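PDB 3BO5: histone-lysine N-methyltransferase SETMAR from Homo sapiens, which methylates histone H3 with S-adenosyl-L-methionine through the domain described here and, as a full-length fusion with a mariner transposase, acts in DNA double-strand break repair. Local coordinates for residues 41-46 against 152-157; 50-55 against 225-230; 102-107 against 119-124; 180-185 against 194-199; 218-223 against 232-237. The protein carries 2 engineered substitutions. One frame throughout, in Å; residues are numbered along the deposited sequence.

Contacts 1, 3, 4 and 5 are buried, while contact 2 is partly exposed. Contacts 4 and 5 are antiparallel hairpins of the SET domain, joined by regular backbone bonds. Contact 5 is apolar in its side chains, and contact 4 adds a salt bridge. Contact 1 docks 41-46 on strand 151-160, which also pairs with strands 193-199 of contact 4 and 230-235 of contact 5. Contact 2 sets 50-55 against the turn of the contact 5 hairpin, and water carries its polar links. Contact 3 lies in the pre-SET zinc region. There one carboxylate gathers backbone N-H groups, and a cysteine holds two zinc ions. Strand 102-103 pairs with strand 217-223, so it ties contact 3 to contact 5.

Contact 1. Residues 41-46 against 152-157; sequences TPDHVV and VCEYAG
Gly157 meets His44 and Val45 mainly through its backbone. Its carbonyl O accepts the N-H of Val45, N to O 3.0 Å. The CA of His44 adds a C-H...O contact to the same Gly157 O at 3.2 Å. The N-H of the same Gly157 points to the imidazole. Gly157 N lies 3.4 Å from His44 ND1, in the plane of the ring, and the bond is weak. With CG anti to the carbonyl carbon (chi1 -69°), the ring swings its ND1 edge toward Gly157. Its other nitrogen, NE2, is hydrogen-bonded to the carbonyl O of Pro229.

Apolar contact is modest. The methyl CB of Ala156 packs on the backbone before His44, 3.8 Å from Asp43 C. The ring of His44 also touches Val197 of the neighbouring strand 193-199.

The acidic groups meet through water. Asp43 OD1 and Glu154 OE1 are 4.1 Å apart, with carboxylate planes turned 59° against each other. A water between the segments donates to Asp43 OD1 and to Glu154 OE2, 2.7 Å from the latter. It accepts from His44 N.

Strand 45-46 thus pairs in parallel with strand 151-160, and an N-terminal segment of the pre-SET region docks on the SET sheet. The bonds of the imidazole are consistent with ND1 accepting and NE2 carrying the proton. The two nearby carboxylates may raise each other's pKa, and the shared water probably eases their repulsion. The side chain of Lys230 lies against Glu154 and may offset the effect.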
# COMPACT_ATOMS: atom_id res chain seq x y z
N THR A 41 -9.37 -9.05 0.95
CA THR A 41 -10.02 -7.93 1.60
C THR A 41 -9.56 -6.68 0.94
O THR A 41 -8.36 -6.55 0.63
CB THR A 41 -9.67 -7.87 3.11
OG1 THR A 41 -10.30 -6.72 3.69
CG2 THR A 41 -8.13 -7.76 3.40
N PRO A 42 -10.50 -5.76 0.68
CA PRO A 42 -10.08 -4.49 0.12
C PRO A 42 -9.52 -3.57 1.15
O PRO A 42 -8.94 -2.47 0.80
CB PRO A 42 -11.40 -3.93 -0.47
CG PRO A 42 -12.47 -4.46 0.51
CD PRO A 42 -11.96 -5.85 0.92
N ASP A 43 -9.64 -3.92 2.46
CA ASP A 43 -9.28 -2.99 3.48
C ASP A 43 -8.57 -3.71 4.62
O ASP A 43 -8.73 -4.91 4.77
CB ASP A 43 -10.48 -2.30 4.11
CG ASP A 43 -11.01 -1.21 3.21
OD1 ASP A 43 -10.36 -0.17 3.12
OD2 ASP A 43 -12.11 -1.45 2.67
N HIS A 44 -7.83 -2.98 5.42
CA HIS A 44 -7.21 -3.61 6.62
C HIS A 44 -8.31 -4.28 7.47
O HIS A 44 -9.50 -3.82 7.55
CB HIS A 44 -6.61 -2.61 7.57
CG HIS A 44 -5.39 -1.89 7.09
ND1 HIS A 44 -4.41 -2.47 6.29
CD2 HIS A 44 -4.96 -0.62 7.37
CE1 HIS A 44 -3.44 -1.59 6.11
NE2 HIS A 44 -3.75 -0.47 6.74
N VAL A 45 -7.91 -5.36 8.14
CA VAL A 45 -8.79 -6.04 9.09
C VAL A 45 -8.00 -6.20 10.38
O VAL A 45 -6.77 -6.09 10.40
CB VAL A 45 -9.21 -7.42 8.59
CG1 VAL A 45 -9.96 -7.31 7.22
CG2 VAL A 45 -7.99 -8.36 8.44
N VAL A 46 -8.75 -6.41 11.47
CA VAL A 46 -8.10 -6.68 12.76
C VAL A 46 -7.38 -8.00 12.70
O VAL A 46 -7.93 -9.02 12.18
CB VAL A 46 -9.15 -6.87 13.88
CG1 VAL A 46 -8.49 -7.52 15.15
CG2 VAL A 46 -9.75 -5.57 14.21
N VAL A 152 -2.55 4.22 -6.78
CA VAL A 152 -2.56 2.93 -7.44
C VAL A 152 -3.31 1.87 -6.61
O VAL A 152 -4.35 1.38 -7.00
CB VAL A 152 -1.13 2.50 -7.75
CG1 VAL A 152 -1.08 1.08 -8.30
CG2 VAL A 152 -0.61 3.45 -8.87
N CYS A 153 -2.79 1.61 -5.41
CA CYS A 153 -3.52 0.68 -4.54
C CYS A 153 -2.97 0.78 -3.13
O CYS A 153 -1.90 1.32 -2.92
CB CYS A 153 -3.45 -0.78 -5.04
SG CYS A 153 -1.78 -1.46 -5.00
N GLU A 154 -3.75 0.28 -2.17
CA GLU A 154 -3.18 0.08 -0.80
C GLU A 154 -2.41 -1.21 -0.71
O GLU A 154 -2.51 -2.10 -1.52
CB GLU A 154 -4.29 -0.02 0.27
CG GLU A 154 -5.00 1.23 0.46
CD GLU A 154 -6.10 1.07 1.54
OE1 GLU A 154 -7.17 1.64 1.32
OE2 GLU A 154 -5.88 0.37 2.59
N TYR A 155 -1.60 -1.26 0.36
CA TYR A 155 -1.11 -2.55 0.85
C TYR A 155 -1.90 -2.76 2.14
O TYR A 155 -1.65 -2.16 3.17
CB TYR A 155 0.39 -2.37 1.13
CG TYR A 155 1.14 -3.69 1.27
CD1 TYR A 155 1.54 -4.45 0.15
CD2 TYR A 155 1.42 -4.18 2.56
CE1 TYR A 155 2.19 -5.66 0.26
CE2 TYR A 155 2.10 -5.43 2.70
CZ TYR A 155 2.48 -6.15 1.57
OH TYR A 155 3.12 -7.33 1.67
N ALA A 156 -2.89 -3.68 2.01
CA ALA A 156 -3.91 -3.86 3.10
C ALA A 156 -3.98 -5.34 3.53
O ALA A 156 -3.86 -6.20 2.74
CB ALA A 156 -5.33 -3.41 2.60
N GLY A 157 -4.16 -5.57 4.83
CA GLY A 157 -4.29 -6.95 5.31
C GLY A 157 -4.50 -6.92 6.78
O GLY A 157 -5.14 -6.02 7.29
O HOH W 1 -7.88 -0.26 4.35

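Contact 2. Residues 50-55 against 225-230; sequences ADIDPT and DSMVPK
Pro54 and Val228 bring their CA atoms to 5.2 Å where two irregular loops pass each other. Segment 225-230 forms the turn of the beta hairpin of strands 217-223 and 230-235 and leads into the second strand. It contains an ST turn, in which Ser226 OG accepts the N-H of Val228, O to N 2.9 Å. An Asx turn shapes the other loop. Asp53 OD1 takes both the N-H and the hydroxyl of Thr55, from the same face of its carboxylate plane.

The apolar part centres on Val228. Its CB sits 3.8 Å from the ring atom CB of Pro54. Its CG2 meets Ile52 CG2 at 3.7 Å, as the two side chains run alongside each other, pointing opposite ways. Val228 CG1 is anti to the backbone N (chi1 -175°), which turns CG2 to the isoleucine. His44 and Val159 touch both Pro54 and Val228, so the inner side of the patch is closed by contact 1 and its strand.

Waters carry the polar links between the segments. One water joins Thr55 O to Asp225 OD2, and another joins Pro54 O to Lys230 NZ. A third takes a hydrogen bond from Lys230 NZ and gives its protons to Pro54 O and Val228 O. The contact thus fastens a pre-SET loop to a SET hairpin turn, away from the zinc and cofactor sites. At Ser226 the OG donates to a water 2.6 Å away, and that water donates on to Asp53 O at 2.7 Å.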
# COMPACT_ATOMS: atom_id res chain seq x y z
N ALA A 50 -3.39 -6.64 17.41
CA ALA A 50 -3.76 -5.28 17.12
C ALA A 50 -4.42 -4.68 18.37
O ALA A 50 -5.29 -5.30 18.95
CB ALA A 50 -4.73 -5.29 15.96
N ASP A 51 -4.05 -3.48 18.75
CA ASP A 51 -4.72 -2.79 19.85
C ASP A 51 -5.67 -1.72 19.38
O ASP A 51 -6.45 -1.21 20.17
CB ASP A 51 -3.73 -2.28 20.88
CG ASP A 51 -2.74 -1.27 20.31
OD1 ASP A 51 -2.35 -1.39 19.13
OD2 ASP A 51 -2.32 -0.38 21.07
N ILE A 52 -5.69 -1.47 18.07
CA ILE A 52 -6.55 -0.45 17.46
C ILE A 52 -7.27 -1.12 16.25
O ILE A 52 -6.58 -1.67 15.38
CB ILE A 52 -5.72 0.77 16.96
CG1 ILE A 52 -4.88 1.38 18.13
CG2 ILE A 52 -6.65 1.82 16.29
CD1 ILE A 52 -3.99 2.58 17.74
N ASP A 53 -8.61 -1.11 16.21
CA ASP A 53 -9.35 -1.71 15.14
C ASP A 53 -9.28 -0.75 13.97
O ASP A 53 -9.76 0.37 14.08
CB ASP A 53 -10.79 -1.96 15.58
CG ASP A 53 -11.68 -2.47 14.49
OD1 ASP A 53 -11.35 -2.43 13.26
OD2 ASP A 53 -12.77 -3.03 14.89
N PRO A 54 -8.66 -1.19 12.86
CA PRO A 54 -8.38 -0.19 11.82
C PRO A 54 -9.63 0.30 11.14
O PRO A 54 -9.58 1.26 10.34
CB PRO A 54 -7.53 -0.99 10.80
CG PRO A 54 -7.99 -2.39 11.00
CD PRO A 54 -8.10 -2.50 12.50
N THR A 55 -10.78 -0.34 11.41
CA THR A 55 -12.05 0.07 10.80
C THR A 55 -12.81 1.09 11.65
O THR A 55 -13.80 1.66 11.18
CB THR A 55 -12.97 -1.17 10.55
OG1 THR A 55 -13.46 -1.66 11.82
CG2 THR A 55 -12.17 -2.29 9.83
N ASP A 225 -10.19 7.39 8.42
CA ASP A 225 -11.03 7.31 9.63
C ASP A 225 -10.27 6.99 10.90
O ASP A 225 -10.63 7.41 11.97
CB ASP A 225 -12.11 6.25 9.45
CG ASP A 225 -13.10 6.57 8.36
OD1 ASP A 225 -13.34 7.71 8.11
OD2 ASP A 225 -13.73 5.65 7.77
N SER A 226 -9.21 6.22 10.74
CA SER A 226 -8.49 5.55 11.81
C SER A 226 -7.09 6.01 12.03
O SER A 226 -6.37 6.39 11.10
CB SER A 226 -8.49 4.04 11.43
OG SER A 226 -7.75 3.27 12.38
N MET A 227 -6.63 5.89 13.28
CA MET A 227 -5.21 6.06 13.57
C MET A 227 -4.30 5.03 12.84
O MET A 227 -3.12 5.28 12.66
CB MET A 227 -4.96 5.91 15.08
CG MET A 227 -3.63 6.38 15.46
SD MET A 227 -3.42 8.17 15.35
CE MET A 227 -1.70 8.29 15.72
N VAL A 228 -4.87 3.89 12.48
CA VAL A 228 -4.13 2.88 11.70
C VAL A 228 -4.06 3.42 10.24
O VAL A 228 -5.12 3.56 9.57
CB VAL A 228 -4.80 1.56 11.68
CG1 VAL A 228 -3.84 0.55 10.93
CG2 VAL A 228 -4.90 1.07 13.16
N PRO A 229 -2.86 3.72 9.78
CA PRO A 229 -2.80 4.32 8.45
C PRO A 229 -3.03 3.35 7.32
O PRO A 229 -2.77 2.15 7.43
CB PRO A 229 -1.36 4.81 8.34
CG PRO A 229 -0.59 3.75 9.08
CD PRO A 229 -1.51 3.61 10.37
N LYS A 230 -3.59 3.85 6.22
CA LYS A 230 -3.58 3.12 5.00
C LYS A 230 -2.18 3.26 4.40
O LYS A 230 -1.53 4.29 4.54
CB LYS A 230 -4.57 3.82 4.06
CG LYS A 230 -5.94 3.94 4.64
CD LYS A 230 -6.50 2.62 5.18
CE LYS A 230 -7.98 2.84 5.59
NZ LYS A 230 -8.37 1.60 6.43
O HOH W 2 -9.23 3.02 14.50
O HOH W 3 -7.14 1.84 8.88
O HOH W 4 -10.45 2.55 8.16
O HOH W 5 -13.31 3.13 8.65

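Contact 3. Residues 102-107 against 119-124; sequences VFECNV and VVQKGL. With ZN (zinc ion), chain B; ZN (zinc ion), chain C.
Glu104 sends its carboxylate to the start of the 3-10 turn 120-122. This is part of the pre-SET domain, whose cysteines hold a triangular cluster of three zinc ions. Glu104 OE2 accepts the N-H of Val120 on its syn lone pair, O to N 2.7 Å. Glu104 OE1 has three donors. Val119 N comes from above the carboxylate plane at 3.0 Å. Gln121 N arrives on the syn side, and Gln121 NE2 uses the anti lone pair at 2.8 Å. Four bonds therefore fix the rotation of the carboxylate. The N-H groups at the turn's start probably stabilise its negative charge.

Cys105 comes next. Its SG bridges two zinc ions and is 2.4 Å from the zinc of chain C. Cys76, Cys109 and Cys62 complete one of these sites, and Cys69, Cys111 and Cys115 the other. The carbonyl O of Cys105 faces the 3-10 segment. The amide of Gln121 lies nearly coplanar with the Glu104 carboxylate, 20° between planes. Gln121 CG sits between backbone N and carbonyl carbon (chi1 71°), which folds the chain back toward residues 104-105. There Gln121 NE2 bonds Glu104 OE1 and also Cys105 O, the latter 2.6 Å away and nearly along the C=O axis.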
# COMPACT_ATOMS: atom_id res chain seq x y z
N VAL A 102 -0.15 12.77 6.29
CA VAL A 102 -1.25 12.93 5.37
C VAL A 102 -2.55 12.44 5.99
O VAL A 102 -2.66 11.24 6.41
CB VAL A 102 -1.06 12.13 4.05
CG1 VAL A 102 -2.28 12.22 3.14
CG2 VAL A 102 0.23 12.60 3.28
N PHE A 103 -3.52 13.38 6.05
CA PHE A 103 -4.87 13.01 6.47
C PHE A 103 -5.82 13.31 5.34
O PHE A 103 -5.80 14.39 4.84
CB PHE A 103 -5.26 13.86 7.69
CG PHE A 103 -4.53 13.46 8.91
CD1 PHE A 103 -5.10 12.54 9.81
CD2 PHE A 103 -3.26 14.00 9.17
CE1 PHE A 103 -4.40 12.15 10.97
CE2 PHE A 103 -2.55 13.61 10.34
CZ PHE A 103 -3.13 12.71 11.21
N GLU A 104 -6.60 12.33 4.95
CA GLU A 104 -7.76 12.59 4.04
C GLU A 104 -8.99 13.01 4.84
O GLU A 104 -9.15 12.65 6.03
CB GLU A 104 -8.11 11.33 3.20
CG GLU A 104 -6.99 11.06 2.22
CD GLU A 104 -7.42 10.14 1.06
OE1 GLU A 104 -8.58 9.64 1.00
OE2 GLU A 104 -6.47 9.91 0.27
N CYS A 105 -9.92 13.71 4.16
CA CYS A 105 -11.24 13.91 4.76
C CYS A 105 -11.88 12.52 4.89
O CYS A 105 -11.56 11.60 4.15
CB CYS A 105 -12.03 14.89 3.94
SG CYS A 105 -11.40 16.50 4.12
N ASN A 106 -12.68 12.36 5.96
CA ASN A 106 -13.16 11.05 6.34
C ASN A 106 -14.67 10.99 6.44
O ASN A 106 -15.36 11.85 5.96
CB ASN A 106 -12.44 10.55 7.58
CG ASN A 106 -12.82 11.32 8.83
OD1 ASN A 106 -13.86 11.94 8.90
ND2 ASN A 106 -11.98 11.20 9.88
N VAL A 107 -15.17 9.90 7.03
CA VAL A 107 -16.63 9.72 7.01
C VAL A 107 -17.34 10.82 7.84
O VAL A 107 -18.55 11.06 7.66
CB VAL A 107 -16.96 8.30 7.51
CG1 VAL A 107 -16.61 8.14 8.98
CG2 VAL A 107 -18.42 7.91 7.17
N VAL A 119 -9.09 10.68 -1.77
CA VAL A 119 -8.41 10.03 -2.92
C VAL A 119 -8.21 8.57 -2.56
O VAL A 119 -8.87 7.73 -3.19
CB VAL A 119 -7.11 10.71 -3.33
CG1 VAL A 119 -6.28 9.85 -4.27
CG2 VAL A 119 -7.43 12.05 -3.94
N VAL A 120 -7.36 8.22 -1.58
CA VAL A 120 -7.16 6.77 -1.30
C VAL A 120 -8.48 6.09 -1.00
O VAL A 120 -8.78 4.95 -1.43
CB VAL A 120 -6.23 6.67 -0.13
CG1 VAL A 120 -6.08 5.21 0.39
CG2 VAL A 120 -4.85 7.26 -0.54
N GLN A 121 -9.33 6.83 -0.30
CA GLN A 121 -10.64 6.28 0.06
C GLN A 121 -11.54 5.85 -1.08
O GLN A 121 -12.45 5.02 -0.84
CB GLN A 121 -11.38 7.28 0.98
CG GLN A 121 -11.86 8.51 0.32
CD GLN A 121 -12.22 9.52 1.36
OE1 GLN A 121 -13.40 9.78 1.58
NE2 GLN A 121 -11.20 10.12 1.99
N LYS A 122 -11.35 6.46 -2.26
CA LYS A 122 -12.13 6.18 -3.45
C LYS A 122 -11.83 4.81 -4.06
O LYS A 122 -12.57 4.36 -4.91
CB LYS A 122 -11.88 7.27 -4.51
CG LYS A 122 -12.44 8.65 -4.13
CD LYS A 122 -13.83 8.51 -3.50
CE LYS A 122 -14.53 9.86 -3.56
NZ LYS A 122 -15.50 10.09 -2.43
N GLY A 123 -10.70 4.22 -3.69
CA GLY A 123 -10.37 2.86 -4.18
C GLY A 123 -9.68 2.82 -5.52
O GLY A 123 -9.14 3.86 -5.99
N LEU A 124 -9.70 1.63 -6.11
CA LEU A 124 -8.91 1.40 -7.35
C LEU A 124 -9.51 2.16 -8.48
O LEU A 124 -10.74 2.20 -8.62
CB LEU A 124 -8.89 -0.10 -7.75
CG LEU A 124 -8.34 -1.02 -6.68
CD1 LEU A 124 -8.04 -2.33 -7.34
CD2 LEU A 124 -7.05 -0.48 -6.00
ZN ZN B . -11.87 16.81 6.40
ZN ZN C . -12.89 17.65 2.70

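Contact 4. Residues 180-185 against 194-199; sequences IIAIRE and ETFVDP
Phe196 presents its ring edge to Arg184, whose NH1 lies 3.7 Å from Phe196 CZ. Both lie on one face of the antiparallel beta hairpin of strands 181-185 and 193-199 in the SET domain. The ring and guanidinium planes are 78° apart. Ala182 CB approaches the ring obliquely, 3.6 Å from Phe196 CE1. Val165 of helix 162-169 also packs on the phenyl group. At the edge of the guanidinium sits Glu194 OE2, near its plane. It forms a salt bridge with Arg184 NE, very short as modelled, so its exact length is doubtful. The carboxylate is turned 76° from the guanidinium, and the two side chains run side by side. Arg184 has a weak, long second ion pair with Glu263.

Ile181 and Val197 form one hydrogen-bonded pair, Ile181 N to Val197 O 3.0 Å and Val197 N to Ile181 O 2.9 Å. Ile183 and Thr195 form the next. Their side chains lie on the other face, where Val197 touches His44 and Ile181 touches Tyr155. Beyond the Ile181-Val197 pair, Asp198 turns its carboxylate to Thr200 and Arg168, beside the cofactor-binding Tyr179. Ile180 CG1 packs on that carboxylate group, 3.4 Å from Asp198 CG.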
# COMPACT_ATOMS: atom_id res chain seq x y z
N ILE A 180 4.83 -9.50 5.48
CA ILE A 180 4.59 -8.56 6.55
C ILE A 180 5.39 -7.29 6.32
O ILE A 180 6.57 -7.37 5.92
CB ILE A 180 4.99 -9.17 7.91
CG1 ILE A 180 4.21 -10.48 8.10
CG2 ILE A 180 4.68 -8.20 9.04
CD1 ILE A 180 4.46 -11.08 9.48
N ILE A 181 4.79 -6.14 6.59
CA ILE A 181 5.53 -4.89 6.51
C ILE A 181 5.39 -4.15 7.84
O ILE A 181 4.33 -4.21 8.52
CB ILE A 181 4.99 -3.96 5.33
CG1 ILE A 181 5.94 -2.82 5.09
CG2 ILE A 181 3.55 -3.49 5.61
CD1 ILE A 181 5.59 -2.01 3.79
N ALA A 182 6.47 -3.48 8.21
CA ALA A 182 6.51 -2.70 9.44
C ALA A 182 6.64 -1.22 9.13
O ALA A 182 7.56 -0.79 8.43
CB ALA A 182 7.69 -3.13 10.35
N ILE A 183 5.70 -0.43 9.62
CA ILE A 183 5.67 0.99 9.36
C ILE A 183 5.97 1.67 10.70
O ILE A 183 5.29 1.46 11.68
CB ILE A 183 4.29 1.47 8.87
CG1 ILE A 183 3.81 0.64 7.70
CG2 ILE A 183 4.29 3.02 8.55
CD1 ILE A 183 4.81 0.64 6.55
N ARG A 184 6.99 2.49 10.75
CA ARG A 184 7.27 3.23 11.99
C ARG A 184 7.29 4.70 11.65
O ARG A 184 8.02 5.11 10.77
CB ARG A 184 8.60 2.77 12.63
CG ARG A 184 8.53 1.28 13.00
CD ARG A 184 9.71 0.85 13.86
NE ARG A 184 9.48 -0.51 14.37
CZ ARG A 184 9.74 -1.63 13.68
NH1 ARG A 184 9.52 -2.82 14.26
NH2 ARG A 184 10.23 -1.57 12.44
N GLU A 185 6.47 5.49 12.34
CA GLU A 185 6.39 6.86 12.08
C GLU A 185 6.82 7.62 13.35
O GLU A 185 6.27 7.38 14.43
CB GLU A 185 4.96 7.22 11.72
CG GLU A 185 4.49 6.53 10.42
CD GLU A 185 3.01 6.66 10.23
OE1 GLU A 185 2.28 5.78 10.67
OE2 GLU A 185 2.55 7.69 9.68
N GLU A 194 3.79 2.68 15.54
CA GLU A 194 4.20 1.53 14.76
C GLU A 194 2.98 0.76 14.24
O GLU A 194 2.00 0.60 14.94
CB GLU A 194 5.04 0.67 15.67
CG GLU A 194 5.59 -0.55 15.14
CD GLU A 194 6.49 -1.15 16.21
OE1 GLU A 194 5.97 -1.57 17.29
OE2 GLU A 194 7.72 -1.15 15.97
N THR A 195 3.02 0.29 12.98
CA THR A 195 1.89 -0.44 12.37
C THR A 195 2.47 -1.64 11.62
O THR A 195 3.42 -1.49 10.85
CB THR A 195 1.15 0.44 11.31
OG1 THR A 195 0.73 1.68 11.90
CG2 THR A 195 -0.09 -0.29 10.76
N PHE A 196 1.94 -2.79 11.90
CA PHE A 196 2.37 -3.99 11.17
C PHE A 196 1.20 -4.44 10.36
O PHE A 196 0.12 -4.65 10.87
CB PHE A 196 2.81 -5.10 12.15
CG PHE A 196 3.93 -4.69 13.01
CD1 PHE A 196 5.23 -4.78 12.56
CD2 PHE A 196 3.68 -4.18 14.29
CE1 PHE A 196 6.28 -4.37 13.40
CE2 PHE A 196 4.71 -3.75 15.11
CZ PHE A 196 6.00 -3.84 14.66
N VAL A 197 1.47 -4.66 9.06
CA VAL A 197 0.38 -5.12 8.18
C VAL A 197 0.77 -6.38 7.50
O VAL A 197 1.88 -6.48 6.99
CB VAL A 197 0.16 -4.07 7.12
CG1 VAL A 197 -0.88 -4.54 6.15
CG2 VAL A 197 -0.36 -2.76 7.83
N ASP A 198 -0.12 -7.35 7.47
CA ASP A 198 0.26 -8.66 6.95
C ASP A 198 -0.85 -9.14 6.04
O ASP A 198 -1.91 -9.62 6.54
CB ASP A 198 0.41 -9.70 8.12
CG ASP A 198 0.86 -11.03 7.60
OD1 ASP A 198 1.10 -11.15 6.40
OD2 ASP A 198 0.96 -11.99 8.40
N PRO A 199 -0.66 -9.07 4.70
CA PRO A 199 -1.67 -9.56 3.78
C PRO A 199 -1.44 -11.00 3.34
O PRO A 199 -1.98 -11.46 2.33
CB PRO A 199 -1.50 -8.61 2.55
CG PRO A 199 -0.03 -8.42 2.52
CD PRO A 199 0.41 -8.35 4.00
O HOH W 6 2.80 3.43 11.83

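Contact 5. Residues 218-223 against 232-237; sequences LMIPVR and ALFAAK
Ala232 O is gripped by two neighbours on the facing strand. Ile220 N donates to it at 2.8 Å, the shortest hydrogen bond of this contact. Met219 CA adds a C-H...O contact to Ala232 O at 3.3 Å. Leu218 O is held in the same way. It accepts Phe234 N at 2.9 Å and lies 3.4 Å from Leu233 CA. Two more backbone bonds, Leu218 N to Phe234 O and Ala232 N to Ile220 O, complete the two hydrogen-bonded pairs. Met219 and Leu233 form the non-hydrogen-bonded pair between them.

Side chains divide by face. Met219 and Leu233 share one face, with Met219 CB 3.8 Å from Leu233 CD2. The methionine chain runs straight to SD and then bends (chi3 -82°). The bend lays CE against both methyls of the leucine. Tyr155 packs on both residues.

Ile220, Ala232 and Phe234 lie on the other face. Ile220 CG1 meets the phenyl ring obliquely, 3.9 Å from Phe234 CD2, and the two side chains cross at about a right angle. Val222 reaches the same patch. Its CG2 is 3.8 Å from Ala232 CB and stands at the edge of the Phe234 ring. Val102 of strand 102-103 packs on Ile220 and Val222.

The strand directions make 138°, so the pair is strongly twisted. Strand 151-160 continues the sheet beyond Leu233, where Val152 and Cys153 form a classic beta bulge. The arrangement is a twisted antiparallel beta hairpin within the SET domain.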
# COMPACT_ATOMS: atom_id res chain seq x y z
N LEU A 218 5.53 4.73 -4.85
CA LEU A 218 5.91 5.24 -3.56
C LEU A 218 4.81 4.98 -2.52
O LEU A 218 3.69 5.33 -2.78
CB LEU A 218 6.16 6.78 -3.61
CG LEU A 218 6.54 7.45 -2.30
CD1 LEU A 218 7.83 6.92 -1.69
CD2 LEU A 218 6.62 9.03 -2.52
N MET A 219 5.16 4.42 -1.35
CA MET A 219 4.18 4.17 -0.31
C MET A 219 4.13 5.33 0.70
O MET A 219 5.17 5.77 1.21
CB MET A 219 4.60 2.92 0.46
CG MET A 219 3.47 2.52 1.48
SD MET A 219 4.03 1.06 2.38
CE MET A 219 3.59 -0.22 1.19
N ILE A 220 2.92 5.85 0.94
CA ILE A 220 2.70 6.93 1.86
C ILE A 220 1.69 6.48 2.90
O ILE A 220 0.64 5.99 2.52
CB ILE A 220 2.01 8.12 1.07
CG1 ILE A 220 2.95 8.63 -0.02
CG2 ILE A 220 1.76 9.32 1.98
CD1 ILE A 220 4.31 8.88 0.48
N PRO A 221 2.00 6.63 4.22
CA PRO A 221 0.92 6.35 5.22
C PRO A 221 -0.15 7.42 5.12
O PRO A 221 0.16 8.62 5.16
CB PRO A 221 1.66 6.44 6.58
CG PRO A 221 3.16 6.40 6.25
CD PRO A 221 3.28 6.99 4.85
N VAL A 222 -1.39 7.00 4.87
CA VAL A 222 -2.47 7.95 4.71
C VAL A 222 -3.54 7.62 5.76
O VAL A 222 -4.06 6.51 5.77
CB VAL A 222 -3.06 7.88 3.29
CG1 VAL A 222 -4.31 8.78 3.24
CG2 VAL A 222 -2.01 8.35 2.26
N ARG A 223 -3.82 8.61 6.63
CA ARG A 223 -4.92 8.40 7.59
C ARG A 223 -6.23 8.92 7.10
O ARG A 223 -6.29 9.98 6.51
CB ARG A 223 -4.55 8.98 8.98
CG ARG A 223 -3.48 8.13 9.67
CD ARG A 223 -2.91 8.76 10.90
NE ARG A 223 -2.05 7.76 11.55
CZ ARG A 223 -0.79 7.49 11.18
NH1 ARG A 223 -0.22 8.13 10.15
NH2 ARG A 223 -0.10 6.57 11.87
N ALA A 232 -0.58 3.57 1.32
CA ALA A 232 -1.13 3.92 -0.01
C ALA A 232 -0.00 4.01 -1.01
O ALA A 232 0.93 4.77 -0.77
CB ALA A 232 -1.84 5.26 0.12
N LEU A 233 -0.10 3.30 -2.14
CA LEU A 233 1.02 3.31 -3.14
C LEU A 233 0.52 4.22 -4.25
O LEU A 233 -0.61 4.06 -4.76
CB LEU A 233 1.26 1.93 -3.76
CG LEU A 233 1.90 1.13 -2.62
CD1 LEU A 233 1.21 -0.11 -2.15
CD2 LEU A 233 3.40 1.12 -2.68
N PHE A 234 1.37 5.22 -4.53
CA PHE A 234 1.12 6.17 -5.65
C PHE A 234 2.15 6.00 -6.72
O PHE A 234 3.29 5.62 -6.44
CB PHE A 234 1.19 7.63 -5.13
CG PHE A 234 0.10 7.99 -4.14
CD1 PHE A 234 -1.05 8.62 -4.56
CD2 PHE A 234 0.30 7.74 -2.78
CE1 PHE A 234 -2.04 8.96 -3.63
CE2 PHE A 234 -0.71 8.02 -1.85
CZ PHE A 234 -1.84 8.63 -2.25
N ALA A 235 1.75 6.27 -7.97
CA ALA A 235 2.75 6.17 -9.03
C ALA A 235 3.81 7.24 -8.86
O ALA A 235 3.47 8.43 -8.76
CB ALA A 235 2.04 6.34 -10.40
N ALA A 236 5.09 6.82 -8.87
CA ALA A 236 6.21 7.74 -8.68
C ALA A 236 6.63 8.39 -10.03
O ALA A 236 7.44 9.36 -10.09
CB ALA A 236 7.37 7.01 -8.09
N LYS A 237 6.13 7.79 -11.09
CA LYS A 237 6.44 8.19 -12.48
C LYS A 237 5.28 7.75 -13.36
O LYS A 237 4.43 6.99 -12.90
CB LYS A 237 7.77 7.59 -12.96
CG LYS A 237 7.88 6.09 -12.78
CD LYS A 237 9.38 5.65 -12.76
CE LYS A 237 10.03 5.60 -11.35
NZ LYS A 237 11.53 5.33 -11.54